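Local structure of possible marr-transcriptional regulator (Streptomyces coelicolor, 4B8X) at residues V27-L33 / A107-L112; A36-L41 / T71-L75; S78-A82 / A95-G101. The protein is a MarR-family regulator of unknown physiological role that probably binds DNA through a winged-helix motif and controls transcription. All coordinates share one frame; numbering follows the deposited sequence. Where two conformers were deposited one is given.

Interaction 1 of 3, residues V27-L33 / A107-L112; sequences VVKPYGL and AATRDL
Y31 reaches the helix of 107-112 with its hydroxyl: OH donates to OD2 of D111 over 2.7 Å. The acceptor lies in the plane of the ring, at its edge, but the hydroxyl meets OD2 from above the carboxylate, 49° out of that plane. Ring and carboxylate are turned 43° against each other. With chi1 at -59°, CG of Y31 stands opposite its own carbonyl carbon, and the ring is carried out to the helix, where the backbone N of A108 sits 3.9 Å above one face, toward the rim. CB of A107 comes in obliquely, 3.7 Å from CE1 of Y31. The contact thus joins the C-terminal part of helix 5-28 and the 3-10 segment 29-31 to helix 99-114 within the MarR-type helix-turn-helix fold. D111 divides its two oxygens: in the conformer given for R110, OD1 takes NE and NH2 of that arginine side-on, both on the one oxygen, while OD2, besides the tyrosine, accepts from a water that also donates to the carbonyl O of V27. Beyond this polar edge the contact is aliphatic. V27, its CG1 trans to the backbone N, lays that methyl 3.6 Å from CB of D111 and 3.8 Å from CD2 of L112. The other methyl of L112, CD1, goes to V28, meeting CG1 at 3.8 Å.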
ATOM      1  N   VAL A  27      -7.185   3.273  14.044  1.00 13.36           N
ATOM      2  CA  VAL A  27      -8.407   3.967  14.405  1.00 13.14           C
ATOM      3  C   VAL A  27      -9.631   3.041  14.256  1.00 12.75           C
ATOM      4  O   VAL A  27     -10.571   3.128  15.042  1.00 14.08           O
ATOM      5  CB  VAL A  27      -8.581   5.250  13.559  1.00 13.06           C
ATOM      6  CG1 VAL A  27      -9.941   5.874  13.777  1.00 14.83           C
ATOM      7  CG2 VAL A  27      -7.491   6.274  13.849  1.00 14.64           C
ATOM      8  N   VAL A  28      -9.654   2.191  13.231  1.00 11.86           N
ATOM      9  CA  VAL A  28     -10.841   1.368  12.989  1.00 12.37           C
ATOM     10  C   VAL A  28     -10.784   0.003  13.661  1.00 13.54           C
ATOM     11  O   VAL A  28     -11.807  -0.686  13.746  1.00 13.67           O
ATOM     12  CB  VAL A  28     -11.168   1.225  11.480  1.00 11.85           C
ATOM     13  CG1 VAL A  28     -11.374   2.594  10.852  1.00 13.20           C
ATOM     14  CG2 VAL A  28     -10.116   0.450  10.724  1.00 13.35           C
ATOM     15  N   LYS A  29      -9.624  -0.374  14.193  1.00 13.93           N
ATOM     16  CA  LYS A  29      -9.464  -1.646  14.908  1.00 14.41           C
ATOM     17  C   LYS A  29     -10.468  -1.867  16.063  1.00 14.41           C
ATOM     18  O   LYS A  29     -10.990  -2.969  16.173  1.00 17.08           O
ATOM     19  CB  LYS A  29      -8.015  -1.813  15.394  1.00 15.78           C
ATOM     20  CG  LYS A  29      -7.687  -3.174  16.004  1.00 20.02           C
ATOM     21  CD  LYS A  29      -6.264  -3.209  16.555  1.00 23.78           C
ATOM     22  CE  LYS A  29      -5.956  -4.491  17.318  1.00 28.43           C
ATOM     23  NZ  LYS A  29      -5.604  -5.582  16.371  1.00 36.61           N
ATOM     24  N   PRO A  30     -10.778  -0.839  16.873  1.00 15.56           N
ATOM     25  CA  PRO A  30     -11.740  -1.069  17.967  1.00 17.49           C
ATOM     26  C   PRO A  30     -13.142  -1.453  17.485  1.00 16.84           C
ATOM     27  O   PRO A  30     -13.919  -2.013  18.259  1.00 20.47           O
ATOM     28  CB  PRO A  30     -11.765   0.271  18.701  1.00 20.75           C
ATOM     29  CG  PRO A  30     -10.468   0.908  18.373  1.00 19.52           C
ATOM     30  CD  PRO A  30     -10.129   0.477  16.984  1.00 17.16           C
ATOM     31  N   TYR A  31     -13.463  -1.157  16.226  1.00 15.21           N
ATOM     32  CA  TYR A  31     -14.728  -1.570  15.623  1.00 17.36           C
ATOM     33  C   TYR A  31     -14.675  -2.965  14.990  1.00 17.53           C
ATOM     34  O   TYR A  31     -15.657  -3.404  14.381  1.00 19.30           O
ATOM     35  CB  TYR A  31     -15.153  -0.552  14.571  1.00 17.58           C
ATOM     36  CG  TYR A  31     -15.325   0.813  15.155  1.00 16.38           C
ATOM     37  CD1 TYR A  31     -16.459   1.129  15.875  1.00 19.09           C
ATOM     38  CD2 TYR A  31     -14.328   1.780  15.040  1.00 16.71           C
ATOM     39  CE1 TYR A  31     -16.609   2.382  16.445  1.00 19.97           C
ATOM     40  CE2 TYR A  31     -14.467   3.035  15.601  1.00 16.89           C
ATOM     41  CZ  TYR A  31     -15.618   3.328  16.312  1.00 17.69           C
ATOM     42  OH  TYR A  31     -15.788   4.563  16.881  1.00 21.60           O
ATOM     43  N   GLY A  32     -13.544  -3.653  15.120  1.00 16.49           N
ATOM     44  CA  GLY A  32     -13.362  -4.964  14.510  1.00 18.74           C
ATOM     45  C   GLY A  32     -13.033  -4.895  13.023  1.00 17.51           C
ATOM     46  O   GLY A  32     -13.083  -5.906  12.320  1.00 21.60           O
ATOM     47  N   LEU A  33     -12.668  -3.705  12.550  1.00 15.15           N
ATOM     48  CA  LEU A  33     -12.419  -3.477  11.131  1.00 13.49           C
ATOM     49  C   LEU A  33     -10.942  -3.356  10.840  1.00 13.86           C
ATOM     50  O   LEU A  33     -10.166  -3.031  11.725  1.00 14.47           O
ATOM     51  CB  LEU A  33     -13.074  -2.158  10.676  1.00 13.41           C
ATOM     52  CG  LEU A  33     -14.596  -2.088  10.812  1.00 14.75           C
ATOM     53  CD1 LEU A  33     -15.064  -0.671  10.576  1.00 16.34           C
ATOM     54  CD2 LEU A  33     -15.269  -3.050   9.854  1.00 17.32           C
ATOM     55  N   ALA A 107     -19.674   5.742  13.160  1.00 13.98           N
ATOM     56  CA  ALA A 107     -18.778   5.945  14.283  1.00 14.37           C
ATOM     57  C   ALA A 107     -17.316   5.950  13.831  1.00 14.30           C
ATOM     58  O   ALA A 107     -16.526   6.810  14.265  1.00 14.95           O
ATOM     59  CB  ALA A 107     -19.023   4.891  15.349  1.00 17.51           C
ATOM     60  N   ALA A 108     -16.952   4.999  12.970  1.00 12.76           N
ATOM     61  CA  ALA A 108     -15.569   4.924  12.496  1.00 13.35           C
ATOM     62  C   ALA A 108     -15.211   6.173  11.671  1.00 12.45           C
ATOM     63  O   ALA A 108     -14.103   6.697  11.805  1.00 13.00           O
ATOM     64  CB  ALA A 108     -15.390   3.640  11.686  1.00 14.43           C
ATOM     65  N   THR A 109     -16.127   6.632  10.819  1.00 13.13           N
ATOM     66  CA  THR A 109     -15.884   7.839  10.038  1.00 12.41           C
ATOM     67  C   THR A 109     -15.658   9.067  10.915  1.00 13.85           C
ATOM     68  O   THR A 109     -14.757   9.864  10.648  1.00 13.57           O
ATOM     69  CB  THR A 109     -17.008   8.089   9.028  1.00 15.22           C
ATOM     70  OG1 THR A 109     -17.058   6.966   8.146  1.00 15.91           O
ATOM     71  CG2 THR A 109     -16.800   9.389   8.234  1.00 16.74           C
ATOM     72  N   ARG A 110     -16.468   9.218  11.958  1.00 14.48           N
ATOM     73  CA  ARG A 110     -16.264  10.355  12.859  0.50 14.46           C
ATOM     74  C   ARG A 110     -14.882  10.305  13.497  1.00 14.02           C
ATOM     75  O   ARG A 110     -14.222  11.340  13.569  1.00 15.23           O
ATOM     76  CB  ARG A 110     -17.329  10.425  13.947  0.50 15.61           C
ATOM     77  CG  ARG A 110     -17.254  11.671  14.818  0.50 20.05           C
ATOM     78  CD  ARG A 110     -17.331  11.324  16.298  0.50 20.88           C
ATOM     79  NE  ARG A 110     -16.058  10.796  16.775  0.50 22.03           N
ATOM     80  CZ  ARG A 110     -15.027  11.542  17.143  0.50 22.24           C
ATOM     81  NH1 ARG A 110     -15.121  12.873  17.126  0.50 25.98           N
ATOM     82  NH2 ARG A 110     -13.907  10.958  17.553  0.50 24.12           N
ATOM     83  N   ASP A 111     -14.435   9.123  13.919  1.00 13.09           N
ATOM     84  CA  ASP A 111     -13.110   9.004  14.502  1.00 13.81           C
ATOM     85  C   ASP A 111     -12.006   9.327  13.481  1.00 12.12           C
ATOM     86  O   ASP A 111     -11.052  10.038  13.804  1.00 13.30           O
ATOM     87  CB  ASP A 111     -12.884   7.594  15.044  1.00 15.78           C
ATOM     88  CG  ASP A 111     -13.653   7.286  16.317  1.00 18.28           C
ATOM     89  OD1 ASP A 111     -14.292   8.190  16.889  1.00 20.60           O
ATOM     90  OD2 ASP A 111     -13.595   6.102  16.720  1.00 20.84           O
ATOM     91  N   LEU A 112     -12.122   8.792  12.263  1.00 12.10           N
ATOM     92  CA  LEU A 112     -11.127   9.044  11.205  1.00 11.30           C
ATOM     93  C   LEU A 112     -11.064  10.533  10.858  1.00 12.16           C
ATOM     94  O   LEU A 112      -9.984  11.105  10.680  1.00 13.33           O
ATOM     95  CB  LEU A 112     -11.423   8.202   9.958  1.00 10.74           C
ATOM     96  CG  LEU A 112     -11.164   6.714  10.150  1.00 10.57           C
ATOM     97  CD1 LEU A 112     -11.945   5.923   9.137  1.00 11.58           C
ATOM     98  CD2 LEU A 112      -9.672   6.457  10.052  1.00 12.31           C
TER
HETATM   99  O   HOH W   1     -11.249   4.738  17.160  1.00 18.76           O

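Interaction 2 of 3, residues A36-L41 / T71-L75; sequences ARYEAL and TVDRL
Within the winged-helix domain, segments 36-41 and 71-75 of helices 35-45 and 65-77 cross nearly at right angles: their axes approach to 9.8 Å with a crossing angle of -83°. Two layers can be told apart. The inner one is apolar. CB of A40 points at the other helix and meets CG2 of T71 at 3.7 Å, with CD1 of L75 slightly farther off. L75 also presents CD2 to CD1 of L41, 3.9 Å apart, and its side chain continues onto L33, L80 and V81, so the crossing opens into the domain core. The outer layer belongs to R37. Its CG passes the methyl of T71, and its CD lies 3.6 Å from CB of R74. A bend at chi3 (-73°) then turns the guanidinium so that one face receives R74. In the R74 conformer given, the two guanidinium groups stack with planes 26° apart and centres separated by 4.3 Å. The like charges come to 3.6 Å between NH2 of R37 and NH2 of R74; R37 NH2 is also hydrogen-bonded to the carbonyl O of G32, which may ease the pairing. One water accepts from NE of R37 and gives a weak bond to the carbonyl O of R74. The other, in the plane of the R37 guanidinium at its edge, accepts from NH1 over 3.2 Å and is hydrogen-bonded to OG1 of T71 at 3.0 Å.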
ATOM      1  N   ALA A  36      -9.501  -1.659   4.907  1.00 13.97           N
ATOM      2  CA  ALA A  36     -10.105  -2.259   3.721  1.00 15.50           C
ATOM      3  C   ALA A  36     -11.591  -2.593   3.973  1.00 13.04           C
ATOM      4  O   ALA A  36     -12.456  -2.376   3.111  1.00 14.56           O
ATOM      5  CB  ALA A  36      -9.335  -3.513   3.310  1.00 17.82           C
ATOM      6  N   ARG A  37     -11.899  -3.133   5.135  1.00 12.42           N
ATOM      7  CA  ARG A  37     -13.287  -3.447   5.451  1.00 12.62           C
ATOM      8  C   ARG A  37     -14.125  -2.190   5.662  1.00 11.66           C
ATOM      9  O   ARG A  37     -15.287  -2.132   5.253  1.00 12.10           O
ATOM     10  CB  ARG A  37     -13.382  -4.396   6.644  1.00 13.95           C
ATOM     11  CG  ARG A  37     -12.727  -5.739   6.330  1.00 16.00           C
ATOM     12  CD  ARG A  37     -13.294  -6.873   7.164  1.00 18.21           C
ATOM     13  NE  ARG A  37     -12.862  -6.831   8.565  1.00 18.43           N
ATOM     14  CZ  ARG A  37     -11.714  -7.328   9.026  1.00 18.75           C
ATOM     15  NH1 ARG A  37     -10.818  -7.826   8.191  1.00 21.26           N
ATOM     16  NH2 ARG A  37     -11.441  -7.269  10.320  1.00 21.17           N
ATOM     17  N   TYR A  38     -13.520  -1.171   6.265  1.00 11.47           N
ATOM     18  CA  TYR A  38     -14.154   0.130   6.404  1.00 11.58           C
ATOM     19  C   TYR A  38     -14.510   0.688   5.034  1.00 11.16           C
ATOM     20  O   TYR A  38     -15.625   1.166   4.837  1.00 11.32           O
ATOM     21  CB  TYR A  38     -13.220   1.065   7.192  1.00 11.14           C
ATOM     22  CG  TYR A  38     -13.629   2.509   7.109  1.00 12.71           C
ATOM     23  CD1 TYR A  38     -14.649   2.995   7.926  1.00 12.25           C
ATOM     24  CD2 TYR A  38     -13.026   3.379   6.220  1.00 11.73           C
ATOM     25  CE1 TYR A  38     -15.051   4.306   7.826  1.00 12.26           C
ATOM     26  CE2 TYR A  38     -13.422   4.690   6.095  1.00 13.26           C
ATOM     27  CZ  TYR A  38     -14.419   5.157   6.909  1.00 12.07           C
ATOM     28  OH  TYR A  38     -14.804   6.455   6.796  1.00 14.87           O
ATOM     29  N   GLU A  39     -13.576   0.633   4.095  1.00 11.10           N
ATOM     30  CA  GLU A  39     -13.825   1.194   2.776  1.00 12.51           C
ATOM     31  C   GLU A  39     -14.991   0.499   2.087  1.00 11.76           C
ATOM     32  O   GLU A  39     -15.770   1.127   1.369  1.00 12.08           O
ATOM     33  CB  GLU A  39     -12.583   1.114   1.902  1.00 15.16           C
ATOM     34  CG  GLU A  39     -11.415   1.971   2.376  1.00 18.11           C
ATOM     35  CD  GLU A  39     -10.129   1.677   1.594  1.00 25.69           C
ATOM     36  OE1 GLU A  39      -9.542   0.558   1.670  1.00 30.68           O
ATOM     37  OE2 GLU A  39      -9.699   2.589   0.899  1.00 31.50           O
ATOM     38  N   ALA A  40     -15.112  -0.805   2.274  1.00 11.86           N
ATOM     39  CA  ALA A  40     -16.234  -1.541   1.674  1.00 11.16           C
ATOM     40  C   ALA A  40     -17.586  -1.078   2.255  1.00 11.20           C
ATOM     41  O   ALA A  40     -18.579  -0.906   1.516  1.00 11.97           O
ATOM     42  CB  ALA A  40     -16.047  -3.038   1.856  1.00 12.70           C
ATOM     43  N   LEU A  41     -17.640  -0.881   3.571  1.00 10.95           N
ATOM     44  CA  LEU A  41     -18.858  -0.383   4.203  1.00 10.84           C
ATOM     45  C   LEU A  41     -19.199   1.005   3.670  1.00 10.81           C
ATOM     46  O   LEU A  41     -20.368   1.295   3.375  1.00 11.86           O
ATOM     47  CB  LEU A  41     -18.735  -0.306   5.713  1.00 11.40           C
ATOM     48  CG  LEU A  41     -18.650  -1.640   6.452  1.00 12.19           C
ATOM     49  CD1 LEU A  41     -18.352  -1.443   7.922  1.00 13.33           C
ATOM     50  CD2 LEU A  41     -19.950  -2.417   6.281  1.00 13.75           C
ATOM     51  N   THR A  71     -13.223  -9.852   2.704  1.00 14.94           N
ATOM     52  CA  THR A  71     -13.778  -8.647   3.333  1.00 15.83           C
ATOM     53  C   THR A  71     -15.265  -8.742   3.633  1.00 14.60           C
ATOM     54  O   THR A  71     -15.692  -8.475   4.777  1.00 15.42           O
ATOM     55  CB  THR A  71     -13.465  -7.429   2.450  1.00 16.55           C
ATOM     56  OG1 THR A  71     -12.094  -7.109   2.641  1.00 17.89           O
ATOM     57  CG2 THR A  71     -14.354  -6.201   2.794  1.00 17.64           C
ATOM     58  N   VAL A  72     -16.046  -9.125   2.636  1.00 14.71           N
ATOM     59  CA  VAL A  72     -17.499  -9.246   2.804  1.00 16.61           C
ATOM     60  C   VAL A  72     -17.810 -10.299   3.844  1.00 16.54           C
ATOM     61  O   VAL A  72     -18.662 -10.087   4.701  1.00 16.88           O
ATOM     62  CB  VAL A  72     -18.207  -9.571   1.468  1.00 17.11           C
ATOM     63  CG1 VAL A  72     -19.675 -10.011   1.674  1.00 19.50           C
ATOM     64  CG2 VAL A  72     -18.140  -8.369   0.524  1.00 19.15           C
ATOM     65  N   ASP A  73     -17.116 -11.437   3.781  1.00 18.28           N
ATOM     66  CA  ASP A  73     -17.452 -12.548   4.677  1.00 17.90           C
ATOM     67  C   ASP A  73     -17.062 -12.131   6.129  1.00 15.39           C
ATOM     68  O   ASP A  73     -17.779 -12.450   7.085  1.00 18.49           O
ATOM     69  CB  ASP A  73     -16.892 -13.906   4.171  1.00 19.32           C
ATOM     70  CG  ASP A  73     -17.731 -14.516   2.999  1.00 23.53           C
ATOM     71  OD1 ASP A  73     -18.694 -13.895   2.507  1.00 30.43           O
ATOM     72  OD2 ASP A  73     -17.427 -15.657   2.537  1.00 25.91           O
ATOM     73  N   ARG A  74     -15.977 -11.378   6.327  1.00 18.29           N
ATOM     74  CA  ARG A  74     -15.634 -10.886   7.669  0.50 16.83           C
ATOM     75  C   ARG A  74     -16.641  -9.828   8.171  1.00 16.29           C
ATOM     76  O   ARG A  74     -16.923  -9.739   9.364  1.00 20.27           O
ATOM     77  CB  ARG A  74     -14.205 -10.325   7.705  0.50 18.17           C
ATOM     78  CG  ARG A  74     -13.100 -11.350   7.465  0.50 16.92           C
ATOM     79  CD  ARG A  74     -12.846 -12.210   8.689  0.50 19.05           C
ATOM     80  NE  ARG A  74     -12.741 -11.424   9.913  0.50 23.55           N
ATOM     81  CZ  ARG A  74     -11.645 -11.325  10.660  0.50 23.60           C
ATOM     82  NH1 ARG A  74     -10.532 -11.970  10.325  0.50 27.40           N
ATOM     83  NH2 ARG A  74     -11.673 -10.581  11.755  0.50 24.94           N
ATOM     84  N   LEU A  75     -17.193  -9.033   7.256  1.00 15.06           N
ATOM     85  CA  LEU A  75     -18.236  -8.072   7.609  1.00 14.16           C
ATOM     86  C   LEU A  75     -19.512  -8.829   7.994  1.00 14.52           C
ATOM     87  O   LEU A  75     -20.210  -8.419   8.929  1.00 15.46           O
ATOM     88  CB  LEU A  75     -18.503  -7.062   6.489  1.00 12.96           C
ATOM     89  CG  LEU A  75     -17.352  -6.068   6.272  1.00 12.82           C
ATOM     90  CD1 LEU A  75     -17.548  -5.310   4.956  1.00 14.47           C
ATOM     91  CD2 LEU A  75     -17.211  -5.099   7.439  1.00 13.85           C
TER
HETATM   92  O   HOH W   2     -15.206  -6.894  10.229  1.00 20.11           O
HETATM   93  O   HOH W   3     -10.767  -8.341   4.996  1.00 23.12           O

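Interaction 3 of 3, residues S78-A82 / A95-G101; sequences SGLVA and ATITDKG
K100 lies along the turn 78-80 at the root of the wing, the beta hairpin of strands 81-85 and 93-97 in the winged-helix fold. Its chain is extended throughout, with CG trans to the backbone N. CB passes the carbonyl O of G79, CG rests 3.6 Å from CD2 of L80, and CD and CE continue between that methyl and the carbonyl of S78. At the tip, NZ donates to O of S78 over 3.1 Å, tilted 29° from the carbonyl plane. S78 and G79 follow helix 65-77, and G79, with positive phi, closes a Schellman motif at its end, so the lysine ties this helix end to the start of helix 99-114. T98 is the N-cap of the latter. Its OG1, set between backbone N and carbonyl carbon (chi1 67°), donates to O of G79 at 2.7 Å, in the carbonyl plane on a lone pair, and accepts from N of G101. One hydroxyl therefore caps a helix and grips the turn. Nearby, T98 N donates to O of L80, approaching from 51° above the carbonyl plane. The hairpin proper follows with A82 and T96 as an antiparallel hydrogen-bonded pair and V81 and I97 as a non-hydrogen-bonded one. V81 and I97 face the helices, where both touch L41, and CG1 of V81 meets CB of A95 at 3.9 Å. On the face with A82 and T96, a water donates to O of A82 and lies 2.6 Å from OG1 of T96.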
ATOM      1  N   SER A  78     -19.244 -10.245  11.471  1.00 19.68           N
ATOM      2  CA  SER A  78     -19.443  -9.177  12.458  1.00 18.74           C
ATOM      3  C   SER A  78     -20.889  -8.597  12.494  1.00 18.54           C
ATOM      4  O   SER A  78     -21.175  -7.674  13.290  1.00 20.54           O
ATOM      5  CB  SER A  78     -18.449  -8.012  12.196  1.00 21.09           C
ATOM      6  OG  SER A  78     -17.085  -8.453  12.194  1.00 29.67           O
ATOM      7  N   GLY A  79     -21.781  -9.112  11.647  1.00 17.09           N
ATOM      8  CA  GLY A  79     -23.151  -8.593  11.568  1.00 15.68           C
ATOM      9  C   GLY A  79     -23.342  -7.270  10.858  1.00 15.41           C
ATOM     10  O   GLY A  79     -24.396  -6.645  10.992  1.00 15.50           O
ATOM     11  N   LEU A  80     -22.337  -6.870  10.081  1.00 13.04           N
ATOM     12  CA  LEU A  80     -22.337  -5.548   9.439  1.00 12.45           C
ATOM     13  C   LEU A  80     -22.837  -5.558   7.991  1.00 12.09           C
ATOM     14  O   LEU A  80     -23.183  -4.494   7.457  1.00 12.34           O
ATOM     15  CB  LEU A  80     -20.927  -4.954   9.516  1.00 11.98           C
ATOM     16  CG  LEU A  80     -20.296  -4.946  10.917  1.00 12.76           C
ATOM     17  CD1 LEU A  80     -18.926  -4.277  10.852  1.00 14.65           C
ATOM     18  CD2 LEU A  80     -21.174  -4.302  12.000  1.00 15.72           C
ATOM     19  N   VAL A  81     -22.848  -6.732   7.363  1.00 11.90           N
ATOM     20  CA  VAL A  81     -23.307  -6.933   6.020  1.00 12.35           C
ATOM     21  C   VAL A  81     -24.074  -8.268   6.011  1.00 12.29           C
ATOM     22  O   VAL A  81     -23.815  -9.147   6.841  1.00 13.54           O
ATOM     23  CB  VAL A  81     -22.087  -6.996   5.055  1.00 14.26           C
ATOM     24  CG1 VAL A  81     -22.432  -7.610   3.689  1.00 16.60           C
ATOM     25  CG2 VAL A  81     -21.483  -5.607   4.921  1.00 13.70           C
ATOM     26  N   ALA A  82     -25.007  -8.381   5.079  1.00 12.50           N
ATOM     27  CA  ALA A  82     -25.689  -9.621   4.739  1.00 14.84           C
ATOM     28  C   ALA A  82     -25.524  -9.917   3.246  1.00 14.35           C
ATOM     29  O   ALA A  82     -25.436  -9.022   2.441  1.00 15.46           O
ATOM     30  CB  ALA A  82     -27.171  -9.508   5.097  1.00 18.96           C
ATOM     31  N   ALA A  95     -24.082  -8.004  -1.715  1.00 13.45           N
ATOM     32  CA  ALA A  95     -23.751  -7.651  -0.349  1.00 12.93           C
ATOM     33  C   ALA A  95     -24.542  -6.400   0.055  1.00 13.55           C
ATOM     34  O   ALA A  95     -24.554  -5.442  -0.695  1.00 14.77           O
ATOM     35  CB  ALA A  95     -22.253  -7.407  -0.197  1.00 16.33           C
ATOM     36  N   THR A  96     -25.208  -6.431   1.212  1.00 12.94           N
ATOM     37  CA  THR A  96     -26.056  -5.334   1.682  1.00 12.75           C
ATOM     38  C   THR A  96     -25.619  -4.948   3.092  1.00 13.12           C
ATOM     39  O   THR A  96     -25.515  -5.798   3.956  1.00 14.17           O
ATOM     40  CB  THR A  96     -27.534  -5.756   1.706  1.00 16.25           C
ATOM     41  OG1 THR A  96     -27.906  -6.317   0.438  1.00 19.22           O
ATOM     42  CG2 THR A  96     -28.417  -4.563   2.057  1.00 18.20           C
ATOM     43  N   ILE A  97     -25.386  -3.653   3.325  1.00 12.48           N
ATOM     44  CA  ILE A  97     -25.023  -3.198   4.668  1.00 11.83           C
ATOM     45  C   ILE A  97     -26.235  -3.275   5.587  1.00 13.75           C
ATOM     46  O   ILE A  97     -27.351  -2.925   5.191  1.00 15.69           O
ATOM     47  CB  ILE A  97     -24.418  -1.773   4.625  1.00 11.78           C
ATOM     48  CG1 ILE A  97     -23.761  -1.401   5.950  1.00 11.42           C
ATOM     49  CG2 ILE A  97     -25.460  -0.751   4.174  1.00 14.95           C
ATOM     50  CD1 ILE A  97     -22.944  -0.122   5.864  1.00 12.86           C
ATOM     51  N   THR A  98     -26.006  -3.745   6.807  1.00 12.57           N
ATOM     52  CA  THR A  98     -27.047  -3.863   7.805  1.00 13.72           C
ATOM     53  C   THR A  98     -27.145  -2.546   8.601  1.00 13.96           C
ATOM     54  O   THR A  98     -26.272  -1.688   8.522  1.00 13.77           O
ATOM     55  CB  THR A  98     -26.754  -4.998   8.782  1.00 14.03           C
ATOM     56  OG1 THR A  98     -25.592  -4.662   9.560  1.00 14.17           O
ATOM     57  CG2 THR A  98     -26.554  -6.348   8.045  1.00 15.86           C
ATOM     58  N   ASP A  99     -28.200  -2.400   9.379  1.00 14.56           N
ATOM     59  CA  ASP A  99     -28.290  -1.248  10.280  1.00 15.42           C
ATOM     60  C   ASP A  99     -27.106  -1.164  11.265  1.00 14.36           C
ATOM     61  O   ASP A  99     -26.584  -0.079  11.513  1.00 14.91           O
ATOM     62  CB  ASP A  99     -29.626  -1.242  11.047  1.00 18.46           C
ATOM     63  CG  ASP A  99     -30.819  -0.902  10.173  1.00 20.92           C
ATOM     64  OD1 ASP A  99     -30.654  -0.478   9.008  1.00 24.34           O
ATOM     65  OD2 ASP A  99     -31.948  -1.059  10.672  1.00 29.58           O
ATOM     66  N   LYS A 100     -26.655  -2.305  11.784  1.00 14.53           N
ATOM     67  CA  LYS A 100     -25.468  -2.324  12.642  1.00 14.90           C
ATOM     68  C   LYS A 100     -24.243  -1.848  11.841  1.00 13.31           C
ATOM     69  O   LYS A 100     -23.433  -1.065  12.336  1.00 14.26           O
ATOM     70  CB  LYS A 100     -25.249  -3.721  13.226  1.00 17.41           C
ATOM     71  CG  LYS A 100     -24.059  -3.780  14.165  1.00 17.90           C
ATOM     72  CD  LYS A 100     -23.846  -5.195  14.677  1.00 22.82           C
ATOM     73  CE  LYS A 100     -22.709  -5.295  15.686  1.00 24.23           C
ATOM     74  NZ  LYS A 100     -22.283  -6.707  15.973  1.00 31.35           N
ATOM     75  N   GLY A 101     -24.128  -2.297  10.589  1.00 12.44           N
ATOM     76  CA  GLY A 101     -23.073  -1.825   9.693  1.00 12.58           C
ATOM     77  C   GLY A 101     -23.071  -0.322   9.524  1.00 11.91           C
ATOM     78  O   GLY A 101     -22.018   0.328   9.549  1.00 11.64           O
TER
HETATM   79  O   HOH W   4     -27.768  -8.900   0.325  1.00 24.55           O

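How the interactions relate
All three interactions are partly buried, each combining buried apolar side chains with a more exposed polar edge. Interaction 2 lies nearest the chain centre, about 9 Å from it; interactions 1 and 3 are at about 12 and 16 Å, measured centre to centre. Helix 99-114 serves both of these, with its N-terminal turn in interaction 3 and a later part in interaction 1. The chemistry differs: main-chain pairing and capping at the wing, leucine packing beside an arginine pair at the helix crossing, a tyrosine-carboxylate bond where helix 99-114 meets the C-terminal part of helix 5-28. Direct links join them. L112 CD1 packs on the ring of Y38, the hydroxyls of Y38 and T109 probably bond, and L75 O probably accepts from L80 N.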